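Signal recognition particle receptor beta subunit (Mus musculus, PDB 2FH5) binds GTP and, as part of the signal recognition particle receptor, helps target nascent secretory proteins to the endoplasmic reticulum membrane. Local coordinates at residues S117-C122 / E207-K212; A89-E94 / K134-Q139; L67-L72 / A99-Q104; F175-L180 / V184-C189. All coordinates share one frame; numbering follows the deposited sequence.

How the interactions relate
From the N terminus, interaction 3 comes first: it closes the loop from helix 65-75 across strand 79-87 to helix 91-110 and pairs these two helices beside the P-loop. Helix 91-110 also opens interaction 2, which crosses interaction 3 along the chain and ties the start of that helix to helix 133-150. Strand 117-122 then opens interaction 1, which crosses interaction 2 and closes only at the C-terminal helix. Nested inside this long loop, interaction 4 joins the segment 175-180 to the edge strand 184-188. Strands 117-123 and 184-188 are neighbours in the sheet, so interactions 1 and 4 meet directly; Gln-137 packs on Phe-177 and Phe-186, bringing interaction 2 against interaction 4.

Interaction 1 (S117-C122 / E207-K212); sequences SLLIAC and EKWLAK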
# COMPACT_ATOMS: atom_id res chain seq x y z
N SER B 117 12.74 14.67 10.01
CA SER B 117 12.40 15.65 9.01
C SER B 117 11.05 15.13 8.43
O SER B 117 10.83 13.92 8.34
CB SER B 117 13.52 15.64 7.96
OG SER B 117 13.25 16.51 6.88
N LEU B 118 10.14 16.04 8.05
CA LEU B 118 8.83 15.63 7.55
C LEU B 118 8.42 16.17 6.18
O LEU B 118 8.49 17.35 5.93
CB LEU B 118 7.77 16.01 8.59
CG LEU B 118 6.30 16.08 8.18
CD1 LEU B 118 5.76 14.72 7.78
CD2 LEU B 118 5.51 16.62 9.36
N LEU B 119 7.97 15.29 5.29
CA LEU B 119 7.54 15.74 3.97
C LEU B 119 6.07 15.41 3.74
O LEU B 119 5.58 14.38 4.18
CB LEU B 119 8.37 15.09 2.86
CG LEU B 119 7.95 15.40 1.41
CD1 LEU B 119 8.37 16.81 1.03
CD2 LEU B 119 8.61 14.39 0.46
N ILE B 120 5.38 16.31 3.07
CA ILE B 120 3.99 16.09 2.74
C ILE B 120 4.02 15.91 1.22
O ILE B 120 4.16 16.89 0.49
CB ILE B 120 3.10 17.32 3.07
CG1 ILE B 120 3.35 17.79 4.51
CG2 ILE B 120 1.62 16.96 2.80
CD1 ILE B 120 2.91 16.80 5.53
N ALA B 121 3.92 14.66 0.76
CA ALA B 121 3.95 14.37 -0.67
C ALA B 121 2.55 14.33 -1.24
O ALA B 121 1.78 13.40 -0.98
CB ALA B 121 4.63 13.06 -0.92
N CYS B 122 2.24 15.37 -2.02
CA CYS B 122 0.95 15.51 -2.64
C CYS B 122 0.99 14.66 -3.91
O CYS B 122 1.41 15.12 -4.98
CB CYS B 122 0.70 16.99 -2.89
SG CYS B 122 0.73 17.96 -1.33
N GLU B 207 12.69 11.94 -4.93
CA GLU B 207 14.01 11.32 -4.86
C GLU B 207 15.05 12.41 -4.53
O GLU B 207 16.04 12.14 -3.87
CB GLU B 207 14.37 10.63 -6.18
CG GLU B 207 13.38 9.56 -6.61
CD GLU B 207 13.87 8.70 -7.76
OE1 GLU B 207 14.60 7.71 -7.51
OE2 GLU B 207 13.53 9.01 -8.93
N LYS B 208 14.81 13.64 -4.99
CA LYS B 208 15.72 14.73 -4.66
C LYS B 208 15.69 14.94 -3.15
O LYS B 208 16.73 14.91 -2.50
CB LYS B 208 15.32 16.03 -5.38
CG LYS B 208 16.38 16.55 -6.35
CD LYS B 208 16.01 17.93 -6.96
CE LYS B 208 17.04 18.38 -8.02
NZ LYS B 208 16.74 19.70 -8.68
N TRP B 209 14.49 15.12 -2.59
CA TRP B 209 14.33 15.31 -1.14
C TRP B 209 14.90 14.15 -0.34
O TRP B 209 15.59 14.36 0.66
CB TRP B 209 12.85 15.48 -0.78
CG TRP B 209 12.58 15.72 0.69
CD1 TRP B 209 12.56 16.91 1.35
CD2 TRP B 209 12.22 14.72 1.67
NE1 TRP B 209 12.21 16.73 2.67
CE2 TRP B 209 12.00 15.40 2.89
CE3 TRP B 209 12.07 13.33 1.63
CZ2 TRP B 209 11.62 14.72 4.06
CZ3 TRP B 209 11.69 12.66 2.80
CH2 TRP B 209 11.47 13.36 4.00
N LEU B 210 14.61 12.93 -0.76
CA LEU B 210 15.13 11.76 -0.06
C LEU B 210 16.65 11.81 -0.05
O LEU B 210 17.29 11.50 0.95
CB LEU B 210 14.64 10.48 -0.73
CG LEU B 210 13.23 10.03 -0.31
CD1 LEU B 210 12.75 8.95 -1.26
CD2 LEU B 210 13.27 9.51 1.13
N ALA B 211 17.23 12.20 -1.18
CA ALA B 211 18.68 12.32 -1.28
C ALA B 211 19.16 13.36 -0.26
O ALA B 211 20.04 13.09 0.58
CB ALA B 211 19.05 12.76 -2.69
N LYS B 212 18.56 14.54 -0.32
CA LYS B 212 18.87 15.65 0.56
C LYS B 212 18.81 15.34 2.06
O LYS B 212 19.56 15.91 2.84
CB LYS B 212 17.93 16.81 0.21
CG LYS B 212 17.78 17.88 1.27
CD LYS B 212 16.71 18.87 0.85
CE LYS B 212 16.27 19.77 1.99
NZ LYS B 212 15.36 20.84 1.49
O HOH W 1 11.49 18.16 5.66
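Ser-117 starts the strand 117-122 beside Trp-209, the one residue of the helix segment 207-212 that meets it. This is a helix-on-sheet layer of the P-loop GTPase fold: the C-terminal helix lies against the central sheet, antiparallel to the strand at 178°, with the axes of the two segments 10.8 Å apart. Ser-117 has its CB directed toward the helix and its OG 3.7 Å from Trp-209 CZ2; OG also hydrogen-bonds a water. Leu-118 sends its side chain to the other side of the sheet, onto Leu-106 of helix 91-110; its backbone carbon passes obliquely by the indole, and its carbonyl oxygen accepts a hydrogen bond from the same water. Leu-119 makes the main contact. Its CB sits over one face of the indole, 3.6 Å from the centroid of the six-membered ring of Trp-209 and 17° off the ring normal, a CH-pi contact. With CG anti to the backbone N (chi1 176°), the leucine runs alongside the ring system in the opposite direction to the tryptophan side chain, and CD2 comes within 3.8 Å of Trp-209 CD2. Farther along, Ile-120 belongs to the other side of the sheet, packing on Phe-84. The indole N-H has a weak hydrogen bond to Glu-185 on the neighbouring strand and another to the water in the ring plane at its edge, Trp-209 NE1 to water oxygen 3.4 Å.

Interaction 2 (A89-E94 / K134-Q139); sequences AAFQRE and KLIQQQ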
# COMPACT_ATOMS: atom_id res chain seq x y z
N ALA B 89 -6.02 14.10 -5.63
CA ALA B 89 -7.27 14.10 -6.40
C ALA B 89 -8.49 13.92 -5.51
O ALA B 89 -9.56 14.40 -5.84
CB ALA B 89 -7.24 12.99 -7.47
N ALA B 90 -8.34 13.21 -4.40
CA ALA B 90 -9.46 12.98 -3.50
C ALA B 90 -9.39 13.92 -2.29
O ALA B 90 -10.23 13.86 -1.38
CB ALA B 90 -9.47 11.52 -3.02
N PHE B 91 -8.39 14.80 -2.29
CA PHE B 91 -8.19 15.70 -1.19
C PHE B 91 -9.44 16.46 -0.72
O PHE B 91 -9.73 16.49 0.48
CB PHE B 91 -7.07 16.67 -1.52
CG PHE B 91 -6.67 17.53 -0.38
CD1 PHE B 91 -6.05 16.97 0.73
CD2 PHE B 91 -7.00 18.88 -0.36
CE1 PHE B 91 -5.78 17.74 1.85
CE2 PHE B 91 -6.72 19.66 0.76
CZ PHE B 91 -6.11 19.09 1.87
N GLN B 92 -10.18 17.05 -1.65
CA GLN B 92 -11.38 17.82 -1.30
C GLN B 92 -12.36 17.08 -0.39
O GLN B 92 -12.90 17.67 0.55
CB GLN B 92 -12.12 18.28 -2.55
CG GLN B 92 -11.27 19.14 -3.48
CD GLN B 92 -11.02 20.56 -2.94
OE1 GLN B 92 -10.68 20.75 -1.76
NE2 GLN B 92 -11.17 21.55 -3.82
N ARG B 93 -12.62 15.80 -0.65
CA ARG B 93 -13.55 15.09 0.21
C ARG B 93 -12.90 14.51 1.46
O ARG B 93 -13.55 14.36 2.49
CB ARG B 93 -14.29 14.00 -0.58
CG ARG B 93 -13.44 13.14 -1.49
CD ARG B 93 -14.22 11.91 -1.98
NE ARG B 93 -14.06 10.75 -1.10
CZ ARG B 93 -13.23 9.74 -1.34
NH1 ARG B 93 -12.49 9.75 -2.45
NH2 ARG B 93 -13.12 8.73 -0.48
N GLU B 94 -11.61 14.25 1.38
CA GLU B 94 -10.89 13.64 2.50
C GLU B 94 -10.17 14.56 3.47
O GLU B 94 -9.62 14.09 4.47
CB GLU B 94 -9.91 12.61 1.95
CG GLU B 94 -10.58 11.44 1.22
CD GLU B 94 -9.59 10.63 0.42
OE1 GLU B 94 -8.38 10.95 0.45
OE2 GLU B 94 -10.01 9.67 -0.26
N LYS B 134 0.37 23.61 -3.11
CA LYS B 134 0.19 24.92 -2.50
C LYS B 134 -1.20 24.97 -1.87
O LYS B 134 -1.35 25.32 -0.69
CB LYS B 134 0.35 26.01 -3.58
CG LYS B 134 0.21 27.44 -3.10
CD LYS B 134 0.73 28.40 -4.19
CE LYS B 134 0.43 29.86 -3.89
NZ LYS B 134 -1.04 30.16 -3.93
N LEU B 135 -2.22 24.58 -2.63
CA LEU B 135 -3.58 24.58 -2.09
C LEU B 135 -3.79 23.56 -0.96
O LEU B 135 -4.56 23.79 -0.02
CB LEU B 135 -4.59 24.29 -3.21
CG LEU B 135 -6.05 24.18 -2.76
CD1 LEU B 135 -6.53 25.44 -2.06
CD2 LEU B 135 -6.91 23.92 -3.99
N ILE B 136 -3.09 22.43 -1.03
CA ILE B 136 -3.24 21.43 0.02
C ILE B 136 -2.63 21.97 1.32
O ILE B 136 -3.21 21.78 2.40
CB ILE B 136 -2.61 20.09 -0.43
CG1 ILE B 136 -3.57 19.42 -1.41
CG2 ILE B 136 -2.29 19.19 0.78
CD1 ILE B 136 -2.95 18.30 -2.19
N GLN B 137 -1.50 22.66 1.21
CA GLN B 137 -0.87 23.23 2.39
C GLN B 137 -1.80 24.25 3.04
O GLN B 137 -1.99 24.26 4.26
CB GLN B 137 0.43 23.94 2.06
CG GLN B 137 1.15 24.31 3.33
CD GLN B 137 2.32 25.24 3.14
OE1 GLN B 137 3.07 25.14 2.17
NE2 GLN B 137 2.50 26.16 4.08
N GLN B 138 -2.39 25.11 2.21
CA GLN B 138 -3.30 26.13 2.70
C GLN B 138 -4.50 25.52 3.43
O GLN B 138 -4.79 25.90 4.56
CB GLN B 138 -3.77 27.04 1.55
CG GLN B 138 -5.04 27.83 1.87
CD GLN B 138 -5.45 28.82 0.77
OE1 GLN B 138 -5.25 28.56 -0.42
NE2 GLN B 138 -6.05 29.94 1.18
N GLN B 139 -5.19 24.57 2.80
CA GLN B 139 -6.34 23.95 3.44
C GLN B 139 -5.97 23.12 4.68
O GLN B 139 -6.73 23.05 5.64
CB GLN B 139 -7.10 23.10 2.43
CG GLN B 139 -7.71 23.92 1.32
CD GLN B 139 -8.63 25.03 1.85
OE1 GLN B 139 -9.68 24.74 2.45
NE2 GLN B 139 -8.23 26.30 1.64
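Phe-91 reaches from the first turn of helix 91-110 to Ile-136 and Gln-139 on helix 133-150, its CB directed toward that helix. With CG anti to the backbone N (chi1 -173°), the ring extends away from its own helix and offers one face to the isoleucine. CG is the first ring atom to meet it, 3.8 Å from Ile-136 CG1. On one flank of the ring CD2 comes nearer, at 3.6 Å from Ile-136 CG1; on the other, CD1 lies 4.1 Å from Ile-136 CG1 and CE1 touches the second branch, 3.9 Å from Ile-136 CG2. CG1 makes a CH-pi contact over the face, 3.7 Å from the centroid of the Phe-91 ring and 15° off its normal. CE2 meets the ring's other partner, Gln-139 CB, at 3.8 Å, which approaches the edge in the ring plane. CZ, at the tip, is 4.0 Å from Ile-136 CG2. The chain of Gln-139 bends beyond CB and carries its amide away. An alanine in place of Phe-91 would probably open a gap between the two helices and leave the CG1 and CG2 branches of Ile-136 without the ring they pack on here. The contact lies on the flank of the P-loop GTPase domain where the start of helix 91-110 packs on helix 133-150, Ile-136 also touching Ser-88 after strand 79-87 and Cys-122 of strand 117-123.

Interaction 3 (L67-L72 / A99-Q104); sequences LRFQLL and AEFLYQ
The ring of Phe-101 has Arg-68 over one face, while Phe-69 approaches it obliquely. The guanidinium of Arg-68 lies nearly flat on that face, planes 22° apart, in a cation-pi stack with CZ 4.7 Å from the Phe-101 ring centroid. Arg-68 CD is closer, a CH-pi contact at 3.8 Å from the same centroid. Arg-68 CG lies over one face of the Phe-69 ring, so the arginine chain touches both rings. The arginine gets there by taking the crowded position at CG, between the backbone N and the carbonyl carbon (chi1 68°), then bending at chi3. The Phe-69 ring stands at 84° to the Phe-101 ring, its CE1 3.5 Å from Phe-101 CD1; its CZ lies 3.4 Å from Gln-104 NE2. The segments 67-72 and 99-104, on helices 65-75 and 91-110 of this P-loop GTPase, run nearly parallel beside the nucleotide site. Arg-68 NH2 hydrogen-bonds the carbonyl of GTP-binding Gly-63, while NH1 donates to a water that weakly bridges to Glu-100. A serine instead of Phe-101 would probably leave the guanidinium without its flat support and freer to swing away from Gly-63. On the strand side, Phe-101 touches Val-13, and its ring meets that of Phe-84.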
# COMPACT_ATOMS: atom_id res chain seq x y z
N LEU B 67 -4.63 0.07 12.18
CA LEU B 67 -3.20 -0.24 12.23
C LEU B 67 -2.25 0.94 12.14
O LEU B 67 -1.09 0.81 12.48
CB LEU B 67 -2.83 -1.14 11.06
CG LEU B 67 -3.45 -2.50 10.81
CD1 LEU B 67 -3.09 -2.94 9.39
CD2 LEU B 67 -2.92 -3.49 11.85
N ARG B 68 -2.74 2.08 11.68
CA ARG B 68 -1.86 3.21 11.46
C ARG B 68 -1.04 3.67 12.66
O ARG B 68 0.18 3.83 12.53
CB ARG B 68 -2.63 4.39 10.85
CG ARG B 68 -3.64 5.02 11.79
CD ARG B 68 -4.30 6.24 11.18
NE ARG B 68 -4.99 5.88 9.95
CZ ARG B 68 -6.07 6.50 9.51
NH1 ARG B 68 -6.59 7.51 10.19
NH2 ARG B 68 -6.62 6.11 8.36
N PHE B 69 -1.68 3.85 13.81
CA PHE B 69 -0.95 4.33 14.99
C PHE B 69 -0.15 3.25 15.69
O PHE B 69 0.95 3.50 16.17
CB PHE B 69 -1.91 5.00 15.97
CG PHE B 69 -2.66 6.13 15.35
CD1 PHE B 69 -1.98 7.25 14.88
CD2 PHE B 69 -4.04 6.04 15.18
CE1 PHE B 69 -2.67 8.28 14.23
CE2 PHE B 69 -4.75 7.07 14.53
CZ PHE B 69 -4.06 8.19 14.06
N GLN B 70 -0.71 2.06 15.77
CA GLN B 70 0.01 0.97 16.39
C GLN B 70 1.38 0.85 15.72
O GLN B 70 2.40 0.75 16.40
CB GLN B 70 -0.78 -0.33 16.22
CG GLN B 70 -0.17 -1.52 16.94
CD GLN B 70 -0.21 -2.80 16.11
OE1 GLN B 70 -1.26 -3.18 15.56
NE2 GLN B 70 0.94 -3.48 16.01
N LEU B 71 1.41 0.88 14.38
CA LEU B 71 2.67 0.77 13.65
C LEU B 71 3.52 2.03 13.59
O LEU B 71 4.74 1.92 13.50
CB LEU B 71 2.44 0.24 12.24
CG LEU B 71 2.21 -1.27 12.19
CD1 LEU B 71 1.58 -1.67 10.87
CD2 LEU B 71 3.52 -1.97 12.41
N LEU B 72 2.91 3.22 13.61
CA LEU B 72 3.71 4.43 13.61
C LEU B 72 4.43 4.47 14.97
O LEU B 72 5.62 4.80 15.04
CB LEU B 72 2.84 5.69 13.43
CG LEU B 72 3.54 7.07 13.54
CD1 LEU B 72 4.68 7.22 12.54
CD2 LEU B 72 2.53 8.16 13.30
N ALA B 99 -6.15 15.78 7.69
CA ALA B 99 -5.71 16.70 8.77
C ALA B 99 -5.65 16.01 10.14
O ALA B 99 -4.70 16.19 10.90
CB ALA B 99 -6.64 17.92 8.85
N GLU B 100 -6.67 15.22 10.44
CA GLU B 100 -6.73 14.51 11.71
C GLU B 100 -5.59 13.52 11.91
O GLU B 100 -5.08 13.37 13.03
CB GLU B 100 -8.07 13.79 11.82
CG GLU B 100 -8.19 12.86 12.99
CD GLU B 100 -9.61 12.32 13.11
OE1 GLU B 100 -10.50 13.14 13.43
OE2 GLU B 100 -9.84 11.10 12.86
N PHE B 101 -5.19 12.84 10.83
CA PHE B 101 -4.11 11.87 10.93
C PHE B 101 -2.79 12.64 10.98
O PHE B 101 -1.92 12.32 11.78
CB PHE B 101 -4.16 10.90 9.75
CG PHE B 101 -3.07 9.85 9.75
CD1 PHE B 101 -2.41 9.48 10.92
CD2 PHE B 101 -2.68 9.24 8.55
CE1 PHE B 101 -1.37 8.52 10.90
CE2 PHE B 101 -1.65 8.29 8.52
CZ PHE B 101 -0.99 7.94 9.71
N LEU B 102 -2.65 13.65 10.13
CA LEU B 102 -1.43 14.46 10.12
C LEU B 102 -1.19 15.08 11.50
O LEU B 102 -0.05 15.11 11.99
CB LEU B 102 -1.53 15.53 9.03
CG LEU B 102 -0.35 16.48 8.91
CD1 LEU B 102 0.95 15.70 8.66
CD2 LEU B 102 -0.65 17.48 7.80
N TYR B 103 -2.26 15.55 12.14
CA TYR B 103 -2.19 16.13 13.49
C TYR B 103 -1.44 15.19 14.44
O TYR B 103 -0.49 15.59 15.11
CB TYR B 103 -3.61 16.34 14.03
CG TYR B 103 -3.67 17.05 15.36
CD1 TYR B 103 -3.59 18.44 15.44
CD2 TYR B 103 -3.81 16.34 16.55
CE1 TYR B 103 -3.64 19.10 16.66
CE2 TYR B 103 -3.86 16.99 17.77
CZ TYR B 103 -3.78 18.37 17.82
OH TYR B 103 -3.87 19.01 19.04
N GLN B 104 -1.88 13.94 14.51
CA GLN B 104 -1.21 12.95 15.35
C GLN B 104 0.23 12.72 14.89
O GLN B 104 1.11 12.43 15.70
CB GLN B 104 -1.95 11.62 15.33
CG GLN B 104 -2.74 11.34 16.61
CD GLN B 104 -4.22 11.04 16.32
OE1 GLN B 104 -4.94 10.52 17.18
NE2 GLN B 104 -4.67 11.39 15.11
O HOH W 2 -8.22 10.14 9.96

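Interaction 4 (F175-L180 / V184-C189); sequences FEFSQL and VEFLEC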
# COMPACT_ATOMS: atom_id res chain seq x y z
N PHE B 175 -2.63 28.95 12.97
CA PHE B 175 -1.66 27.89 12.67
C PHE B 175 -1.04 27.92 11.28
O PHE B 175 -1.72 28.20 10.30
CB PHE B 175 -2.27 26.50 12.84
CG PHE B 175 -1.30 25.39 12.53
CD1 PHE B 175 -0.33 25.04 13.45
CD2 PHE B 175 -1.25 24.82 11.27
CE1 PHE B 175 0.67 24.14 13.13
CE2 PHE B 175 -0.24 23.93 10.94
CZ PHE B 175 0.72 23.59 11.87
N GLU B 176 0.25 27.59 11.23
CA GLU B 176 0.99 27.51 9.97
C GLU B 176 2.10 26.53 10.23
O GLU B 176 2.61 26.46 11.34
CB GLU B 176 1.57 28.87 9.57
CG GLU B 176 0.58 29.75 8.83
CD GLU B 176 1.11 31.16 8.56
OE1 GLU B 176 2.07 31.32 7.78
OE2 GLU B 176 0.55 32.10 9.16
N PHE B 177 2.47 25.76 9.22
CA PHE B 177 3.54 24.77 9.37
C PHE B 177 4.89 25.37 9.76
O PHE B 177 5.65 24.74 10.49
CB PHE B 177 3.67 23.95 8.10
CG PHE B 177 2.54 22.97 7.88
CD1 PHE B 177 2.46 21.79 8.63
CD2 PHE B 177 1.54 23.23 6.93
CE1 PHE B 177 1.40 20.88 8.44
CE2 PHE B 177 0.48 22.33 6.73
CZ PHE B 177 0.40 21.16 7.48
N SER B 178 5.18 26.58 9.29
CA SER B 178 6.46 27.25 9.62
C SER B 178 6.65 27.50 11.14
O SER B 178 7.77 27.59 11.61
CB SER B 178 6.57 28.58 8.88
OG SER B 178 5.59 29.49 9.34
N GLN B 179 5.56 27.61 11.89
CA GLN B 179 5.66 27.82 13.34
C GLN B 179 6.11 26.54 14.06
O GLN B 179 6.30 26.53 15.28
CB GLN B 179 4.29 28.23 13.91
CG GLN B 179 3.55 29.26 13.09
CD GLN B 179 2.13 29.43 13.57
OE1 GLN B 179 1.69 28.75 14.51
NE2 GLN B 179 1.38 30.34 12.92
N LEU B 180 6.28 25.47 13.32
CA LEU B 180 6.64 24.22 13.95
C LEU B 180 8.12 24.00 14.16
O LEU B 180 8.94 24.37 13.32
CB LEU B 180 6.11 23.04 13.12
CG LEU B 180 4.61 22.75 13.04
CD1 LEU B 180 4.40 21.45 12.29
CD2 LEU B 180 4.03 22.65 14.44
N VAL B 184 9.58 20.86 7.66
CA VAL B 184 8.38 20.36 7.02
C VAL B 184 8.35 20.89 5.60
O VAL B 184 8.39 22.09 5.40
CB VAL B 184 7.09 20.85 7.75
CG1 VAL B 184 5.87 20.36 7.02
CG2 VAL B 184 7.07 20.34 9.17
N GLU B 185 8.29 19.99 4.62
CA GLU B 185 8.22 20.42 3.23
C GLU B 185 7.06 19.80 2.50
O GLU B 185 6.55 18.75 2.90
CB GLU B 185 9.47 20.04 2.47
CG GLU B 185 10.68 20.85 2.82
CD GLU B 185 11.90 20.32 2.11
OE1 GLU B 185 11.88 20.21 0.85
OE2 GLU B 185 12.87 19.99 2.82
N PHE B 186 6.66 20.46 1.43
CA PHE B 186 5.60 19.98 0.58
C PHE B 186 6.15 19.83 -0.82
O PHE B 186 6.96 20.64 -1.25
CB PHE B 186 4.45 20.99 0.50
CG PHE B 186 3.50 20.91 1.66
CD1 PHE B 186 3.84 21.46 2.89
CD2 PHE B 186 2.23 20.36 1.49
CE1 PHE B 186 2.92 21.46 3.95
CE2 PHE B 186 1.31 20.36 2.53
CZ PHE B 186 1.66 20.92 3.77
N LEU B 187 5.75 18.78 -1.51
CA LEU B 187 6.17 18.62 -2.90
C LEU B 187 5.06 17.86 -3.62
O LEU B 187 4.14 17.35 -2.99
CB LEU B 187 7.53 17.92 -3.01
CG LEU B 187 7.87 16.47 -2.67
CD1 LEU B 187 7.17 15.50 -3.62
CD2 LEU B 187 9.38 16.31 -2.79
N GLU B 188 5.13 17.82 -4.95
CA GLU B 188 4.13 17.12 -5.74
C GLU B 188 4.76 15.90 -6.39
O GLU B 188 5.98 15.84 -6.58
CB GLU B 188 3.57 18.06 -6.81
CG GLU B 188 2.95 19.31 -6.22
CD GLU B 188 2.50 20.29 -7.29
OE1 GLU B 188 3.22 20.44 -8.30
OE2 GLU B 188 1.44 20.93 -7.12
N CYS B 189 3.94 14.90 -6.69
CA CYS B 189 4.44 13.69 -7.33
C CYS B 189 3.33 12.83 -7.89
O CYS B 189 2.15 13.09 -7.68
CB CYS B 189 5.30 12.86 -6.36
SG CYS B 189 4.43 12.23 -4.90
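Phe-177 overlaps Phe-186 in a T-shaped (edge-to-face) pair: the edge of the Phe-186 ring points at one face of the Phe-177 ring, with centroids 5.2 Å apart and planes at 66°. The closest atoms are Phe-177 CE2 and Phe-186 CZ, 3.5 Å apart. Phe-186 CE1 also reaches the face, 3.7 Å from Phe-177 CD2, off the ring's middle and toward its rim. The opposite face of Phe-177 is covered from within its own segment by Phe-175, whose CE2 stands over the ring centre, so the ring is held between two aromatic neighbours. Phe-177 CG is anti to the carbonyl carbon (chi1 -72°) and, with CB directed toward the strand, this setting lays the ring against Phe-186. Val-184 comes in obliquely on the other flank of the ring, its CG1 4.0 Å from Phe-177 CD1. The second methyl of Val-184, CG2, meets Leu-180 more loosely, at 4.3 Å from Leu-180 CD1. No hydrogen bond crosses between the segments; the contact is entirely apolar. Just outside it, the backbone N-H of Phe-177 donates to OE2 of Glu-141 on helix 133-150. The cluster packs against two helices: Phe-177 touches Leu-102 and Leu-106 of helix 91-110 and Leu-144 of helix 133-150. It joins the connection after helix 133-150 to strand 184-188, an outermost strand, within this chain, of the P-loop GTPase sheet, where Phe-186 packs on Ile-120 of strand 117-123.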